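Local coordinates for protein type-2Aa cytolytic delta-endotoxin (Bacillus thuringiensis serovar kyushuensis, PDB 1CBY) that kills the larvae of dipteran insects by making pores in the epithelial cell membrane of the midgut, at residues L81-T95 / K216-S228. Sequence-based numbering, arbitrary orientation.
Sequences LQIANGIPNSAIVKT and KMKALTLVQALHS
Gln224 and Pro88 illustrate how a side-chain amide can prolong a strand pairing into the loop beyond it. With CG anti to the backbone N (chi1 175°) and the chain extended beyond it, Gln224 carries NE2 to Pro88 O at 2.9 Å; the bond is practically straight, and the acceptor lies in the amide plane. Ile87 crosses this side chain at about a right angle, its CG2 lying against NE2. The other amide atom, OE1, is taken by Gln56 NE2 of helix 54-63, so both ends of the amide group are held. Within the loop, Ser90 OG donates a 2.8 Å hydrogen bond to Ile87 O from above the carbonyl plane, while Ser90 CB packs against CB of Gln224.

A short loop joins helix 77-84 to strand 90-95, which runs antiparallel to strand 216-225; the end of the helix covers Leu220 and Leu222, on the face that also bears Ser90, Ile92, Thr95 and Gln224. The pairing belongs to the large mixed sheet of this Cyt toxin, where strand 183-195 flanks 210-225 as well. Leu220 points CD1 to the helix, 3.6 Å from Ala84 CB, and crosses Leu81 obliquely; its CB meets Thr95 CG2 at 3.6 Å. Leu222 CD1 touches both Ala84 CB and Ile92 CG1, which lie on the same side of it, with CD2 against Ser90 CB.

Around Val93 the ladder is irregular. Val93 N still reaches Thr221 O at 2.7 Å, but the next bond, from Thr221 N, goes to Lys94 O, consistent with a beta bulge at Val93 and Lys94. On the face of Val223 and Thr221, Val93 CG2 meets Val223 CG1 at 3.7 Å, the two valines crossing nearly perpendicularly, while Thr221 turns its OG1 to Val121 O.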
loop_
_atom_site.group_PDB
_atom_site.type_symbol
_atom_site.label_atom_id
_atom_site.label_comp_id
_atom_site.label_asym_id
_atom_site.label_seq_id
_atom_site.Cartn_x
_atom_site.Cartn_y
_atom_site.Cartn_z
ATOM N N LEU A 81 -23.629 -5.439 -11.100
ATOM C CA LEU A 81 -23.877 -5.833 -12.484
ATOM C C LEU A 81 -24.591 -4.711 -13.224
ATOM O O LEU A 81 -24.240 -4.385 -14.356
ATOM C CB LEU A 81 -24.702 -7.121 -12.536
ATOM C CG LEU A 81 -23.908 -8.429 -12.660
ATOM C CD1 LEU A 81 -22.692 -8.416 -11.744
ATOM C CD2 LEU A 81 -24.810 -9.618 -12.356
ATOM N N GLN A 82 -25.578 -4.112 -12.563
ATOM C CA GLN A 82 -26.342 -2.999 -13.118
ATOM C C GLN A 82 -25.378 -1.885 -13.534
ATOM O O GLN A 82 -25.474 -1.347 -14.637
ATOM C CB GLN A 82 -27.338 -2.492 -12.066
ATOM C CG GLN A 82 -27.566 -0.978 -12.044
ATOM C CD GLN A 82 -28.908 -0.567 -12.617
ATOM O OE1 GLN A 82 -29.911 -1.259 -12.440
ATOM N NE2 GLN A 82 -28.939 0.576 -13.292
ATOM N N ILE A 83 -24.449 -1.551 -12.641
ATOM C CA ILE A 83 -23.453 -0.515 -12.902
ATOM C C ILE A 83 -22.510 -0.975 -14.015
ATOM O O ILE A 83 -22.197 -0.212 -14.929
ATOM C CB ILE A 83 -22.625 -0.202 -11.629
ATOM C CG1 ILE A 83 -23.535 0.355 -10.534
ATOM C CG2 ILE A 83 -21.503 0.780 -11.945
ATOM C CD1 ILE A 83 -22.859 0.511 -9.195
ATOM N N ALA A 84 -22.092 -2.236 -13.946
ATOM C CA ALA A 84 -21.188 -2.816 -14.933
ATOM C C ALA A 84 -21.726 -2.686 -16.353
ATOM O O ALA A 84 -21.054 -2.154 -17.235
ATOM C CB ALA A 84 -20.928 -4.277 -14.609
ATOM N N ASN A 85 -22.955 -3.138 -16.562
ATOM C CA ASN A 85 -23.577 -3.077 -17.879
ATOM C C ASN A 85 -23.947 -1.667 -18.322
ATOM O O ASN A 85 -24.627 -1.495 -19.333
ATOM C CB ASN A 85 -24.810 -3.984 -17.931
ATOM C CG ASN A 85 -24.451 -5.461 -17.887
ATOM O OD1 ASN A 85 -25.068 -6.243 -17.164
ATOM N ND2 ASN A 85 -23.448 -5.849 -18.663
ATOM N N GLY A 86 -23.498 -0.665 -17.569
ATOM C CA GLY A 86 -23.790 0.716 -17.911
ATOM C C GLY A 86 -22.548 1.512 -18.274
ATOM O O GLY A 86 -22.647 2.616 -18.819
ATOM N N ILE A 87 -21.375 0.973 -17.947
ATOM C CA ILE A 87 -20.118 1.645 -18.255
ATOM C C ILE A 87 -19.941 1.637 -19.773
ATOM O O ILE A 87 -20.096 0.599 -20.423
ATOM C CB ILE A 87 -18.903 0.922 -17.621
ATOM C CG1 ILE A 87 -19.083 0.757 -16.108
ATOM C CG2 ILE A 87 -17.628 1.690 -17.925
ATOM C CD1 ILE A 87 -19.078 2.049 -15.331
ATOM N N PRO A 88 -19.679 2.810 -20.364
ATOM C CA PRO A 88 -19.494 2.886 -21.816
ATOM C C PRO A 88 -18.179 2.281 -22.302
ATOM O O PRO A 88 -17.143 2.418 -21.648
ATOM C CB PRO A 88 -19.545 4.390 -22.081
ATOM C CG PRO A 88 -19.016 4.977 -20.808
ATOM C CD PRO A 88 -19.717 4.152 -19.765
ATOM N N ASN A 89 -18.244 1.607 -23.452
ATOM C CA ASN A 89 -17.090 0.976 -24.107
ATOM C C ASN A 89 -16.366 -0.055 -23.252
ATOM O O ASN A 89 -15.139 -0.025 -23.130
ATOM C CB ASN A 89 -16.095 2.042 -24.584
ATOM C CG ASN A 89 -16.773 3.182 -25.317
ATOM O OD1 ASN A 89 -17.704 2.971 -26.093
ATOM N ND2 ASN A 89 -16.332 4.402 -25.046
ATOM N N SER A 90 -17.121 -0.999 -22.706
ATOM C CA SER A 90 -16.553 -2.030 -21.855
ATOM C C SER A 90 -17.264 -3.360 -22.061
ATOM O O SER A 90 -18.202 -3.450 -22.852
ATOM C CB SER A 90 -16.659 -1.600 -20.386
ATOM O OG SER A 90 -17.990 -1.259 -20.038
ATOM N N ALA A 91 -16.816 -4.387 -21.345
ATOM C CA ALA A 91 -17.410 -5.713 -21.432
ATOM C C ALA A 91 -17.084 -6.499 -20.168
ATOM O O ALA A 91 -15.962 -6.426 -19.659
ATOM C CB ALA A 91 -16.881 -6.447 -22.656
ATOM N N ILE A 92 -18.075 -7.222 -19.653
ATOM C CA ILE A 92 -17.906 -8.027 -18.446
ATOM C C ILE A 92 -17.282 -9.364 -18.816
ATOM O O ILE A 92 -17.907 -10.186 -19.484
ATOM C CB ILE A 92 -19.256 -8.275 -17.742
ATOM C CG1 ILE A 92 -19.896 -6.943 -17.352
ATOM C CG2 ILE A 92 -19.060 -9.142 -16.515
ATOM C CD1 ILE A 92 -21.239 -7.090 -16.690
ATOM N N VAL A 93 -16.042 -9.563 -18.387
ATOM C CA VAL A 93 -15.301 -10.786 -18.676
ATOM C C VAL A 93 -15.805 -12.012 -17.927
ATOM O O VAL A 93 -16.203 -12.997 -18.545
ATOM C CB VAL A 93 -13.794 -10.596 -18.395
ATOM C CG1 VAL A 93 -13.056 -11.910 -18.520
ATOM C CG2 VAL A 93 -13.216 -9.585 -19.360
ATOM N N LYS A 94 -15.800 -11.952 -16.601
ATOM C CA LYS A 94 -16.226 -13.084 -15.787
ATOM C C LYS A 94 -16.757 -12.557 -14.461
ATOM O O LYS A 94 -16.294 -11.523 -13.979
ATOM C CB LYS A 94 -15.015 -13.999 -15.548
ATOM C CG LYS A 94 -15.323 -15.466 -15.264
ATOM C CD LYS A 94 -15.549 -15.739 -13.783
ATOM C CE LYS A 94 -15.808 -17.221 -13.533
ATOM N NZ LYS A 94 -15.969 -17.546 -12.090
ATOM N N THR A 95 -17.754 -13.230 -13.897
ATOM C CA THR A 95 -18.325 -12.815 -12.619
ATOM C C THR A 95 -18.251 -13.990 -11.659
ATOM O O THR A 95 -18.005 -15.118 -12.080
ATOM C CB THR A 95 -19.816 -12.365 -12.748
ATOM O OG1 THR A 95 -20.607 -13.434 -13.280
ATOM C CG2 THR A 95 -19.949 -11.148 -13.659
ATOM N N LYS A 216 -17.348 -15.808 1.698
ATOM C CA LYS A 216 -18.126 -15.657 0.483
ATOM C C LYS A 216 -17.407 -14.588 -0.323
ATOM O O LYS A 216 -16.883 -13.627 0.244
ATOM C CB LYS A 216 -19.566 -15.240 0.775
ATOM C CG LYS A 216 -20.376 -15.058 -0.496
ATOM C CD LYS A 216 -21.860 -15.083 -0.252
ATOM C CE LYS A 216 -22.590 -14.961 -1.568
ATOM N NZ LYS A 216 -24.059 -15.004 -1.380
ATOM N N MET A 217 -17.363 -14.767 -1.637
ATOM C CA MET A 217 -16.672 -13.830 -2.508
ATOM C C MET A 217 -17.599 -13.314 -3.603
ATOM O O MET A 217 -18.368 -14.080 -4.191
ATOM C CB MET A 217 -15.457 -14.532 -3.124
ATOM C CG MET A 217 -14.483 -13.631 -3.853
ATOM S SD MET A 217 -13.001 -14.521 -4.398
ATOM C CE MET A 217 -12.990 -14.122 -6.130
ATOM N N LYS A 218 -17.559 -12.008 -3.838
ATOM C CA LYS A 218 -18.378 -11.370 -4.868
ATOM C C LYS A 218 -17.416 -10.568 -5.725
ATOM O O LYS A 218 -16.757 -9.648 -5.234
ATOM C CB LYS A 218 -19.428 -10.459 -4.228
ATOM C CG LYS A 218 -20.501 -11.219 -3.464
ATOM C CD LYS A 218 -21.322 -10.306 -2.567
ATOM C CE LYS A 218 -20.513 -9.844 -1.365
ATOM N NZ LYS A 218 -21.269 -8.888 -0.511
ATOM N N ALA A 219 -17.307 -10.945 -6.994
ATOM C CA ALA A 219 -16.381 -10.286 -7.903
ATOM C C ALA A 219 -16.799 -10.376 -9.360
ATOM O O ALA A 219 -17.551 -11.269 -9.762
ATOM C CB ALA A 219 -14.995 -10.889 -7.746
ATOM N N LEU A 220 -16.297 -9.434 -10.148
ATOM C CA LEU A 220 -16.563 -9.400 -11.571
ATOM C C LEU A 220 -15.433 -8.617 -12.212
ATOM O O LEU A 220 -14.926 -7.659 -11.622
ATOM C CB LEU A 220 -17.910 -8.744 -11.882
ATOM C CG LEU A 220 -18.048 -7.224 -11.853
ATOM C CD1 LEU A 220 -19.317 -6.834 -12.575
ATOM C CD2 LEU A 220 -18.064 -6.712 -10.426
ATOM N N THR A 221 -14.982 -9.077 -13.373
ATOM C CA THR A 221 -13.916 -8.399 -14.092
ATOM C C THR A 221 -14.515 -7.708 -15.300
ATOM O O THR A 221 -15.240 -8.319 -16.088
ATOM C CB THR A 221 -12.830 -9.376 -14.552
ATOM O OG1 THR A 221 -12.452 -10.215 -13.452
ATOM C CG2 THR A 221 -11.614 -8.606 -15.038
ATOM N N LEU A 222 -14.227 -6.422 -15.428
ATOM C CA LEU A 222 -14.736 -5.626 -16.528
ATOM C C LEU A 222 -13.577 -4.990 -17.286
ATOM O O LEU A 222 -12.628 -4.493 -16.676
ATOM C CB LEU A 222 -15.659 -4.534 -15.980
ATOM C CG LEU A 222 -16.238 -3.551 -16.993
ATOM C CD1 LEU A 222 -17.749 -3.499 -16.846
ATOM C CD2 LEU A 222 -15.615 -2.178 -16.804
ATOM N N VAL A 223 -13.616 -5.073 -18.609
ATOM C CA VAL A 223 -12.578 -4.463 -19.423
ATOM C C VAL A 223 -13.211 -3.291 -20.164
ATOM O O VAL A 223 -14.354 -3.381 -20.612
ATOM C CB VAL A 223 -11.947 -5.455 -20.440
ATOM C CG1 VAL A 223 -11.189 -6.555 -19.703
ATOM C CG2 VAL A 223 -13.012 -6.038 -21.365
ATOM N N GLN A 224 -12.495 -2.174 -20.227
ATOM C CA GLN A 224 -12.976 -0.984 -20.917
ATOM C C GLN A 224 -11.880 -0.473 -21.840
ATOM O O GLN A 224 -10.700 -0.504 -21.486
ATOM C CB GLN A 224 -13.344 0.106 -19.917
ATOM C CG GLN A 224 -13.748 1.411 -20.575
ATOM C CD GLN A 224 -13.980 2.512 -19.571
ATOM O OE1 GLN A 224 -13.113 2.804 -18.743
ATOM N NE2 GLN A 224 -15.153 3.127 -19.626
ATOM N N ALA A 225 -12.268 -0.009 -23.021
ATOM C CA ALA A 225 -11.313 0.500 -23.995
ATOM C C ALA A 225 -10.449 1.572 -23.351
ATOM O O ALA A 225 -10.951 2.426 -22.618
ATOM C CB ALA A 225 -12.045 1.061 -25.199
ATOM N N LEU A 226 -9.148 1.499 -23.599
ATOM C CA LEU A 226 -8.203 2.450 -23.040
ATOM C C LEU A 226 -8.537 3.890 -23.416
ATOM O O LEU A 226 -8.831 4.193 -24.575
ATOM C CB LEU A 226 -6.788 2.088 -23.484
ATOM C CG LEU A 226 -5.794 1.763 -22.369
ATOM C CD1 LEU A 226 -6.429 0.851 -21.336
ATOM C CD2 LEU A 226 -4.548 1.134 -22.972
ATOM N N HIS A 227 -8.483 4.775 -22.427
ATOM C CA HIS A 227 -8.787 6.185 -22.633
ATOM C C HIS A 227 -7.744 7.044 -21.921
ATOM O O HIS A 227 -7.775 7.198 -20.699
ATOM C CB HIS A 227 -10.189 6.496 -22.109
ATOM C CG HIS A 227 -10.710 7.823 -22.551
ATOM N ND1 HIS A 227 -11.229 8.003 -23.810
ATOM C CD2 HIS A 227 -10.685 9.013 -21.899
ATOM C CE1 HIS A 227 -11.502 9.290 -23.902
ATOM N NE2 HIS A 227 -11.190 9.944 -22.771
ATOM N N SER A 228 -6.815 7.591 -22.696
ATOM C CA SER A 228 -5.739 8.417 -22.162
ATOM C C SER A 228 -6.225 9.783 -21.698
ATOM O O SER A 228 -7.113 10.367 -22.312
ATOM C CB SER A 228 -4.647 8.578 -23.221
ATOM O OG SER A 228 -3.551 9.332 -22.735
#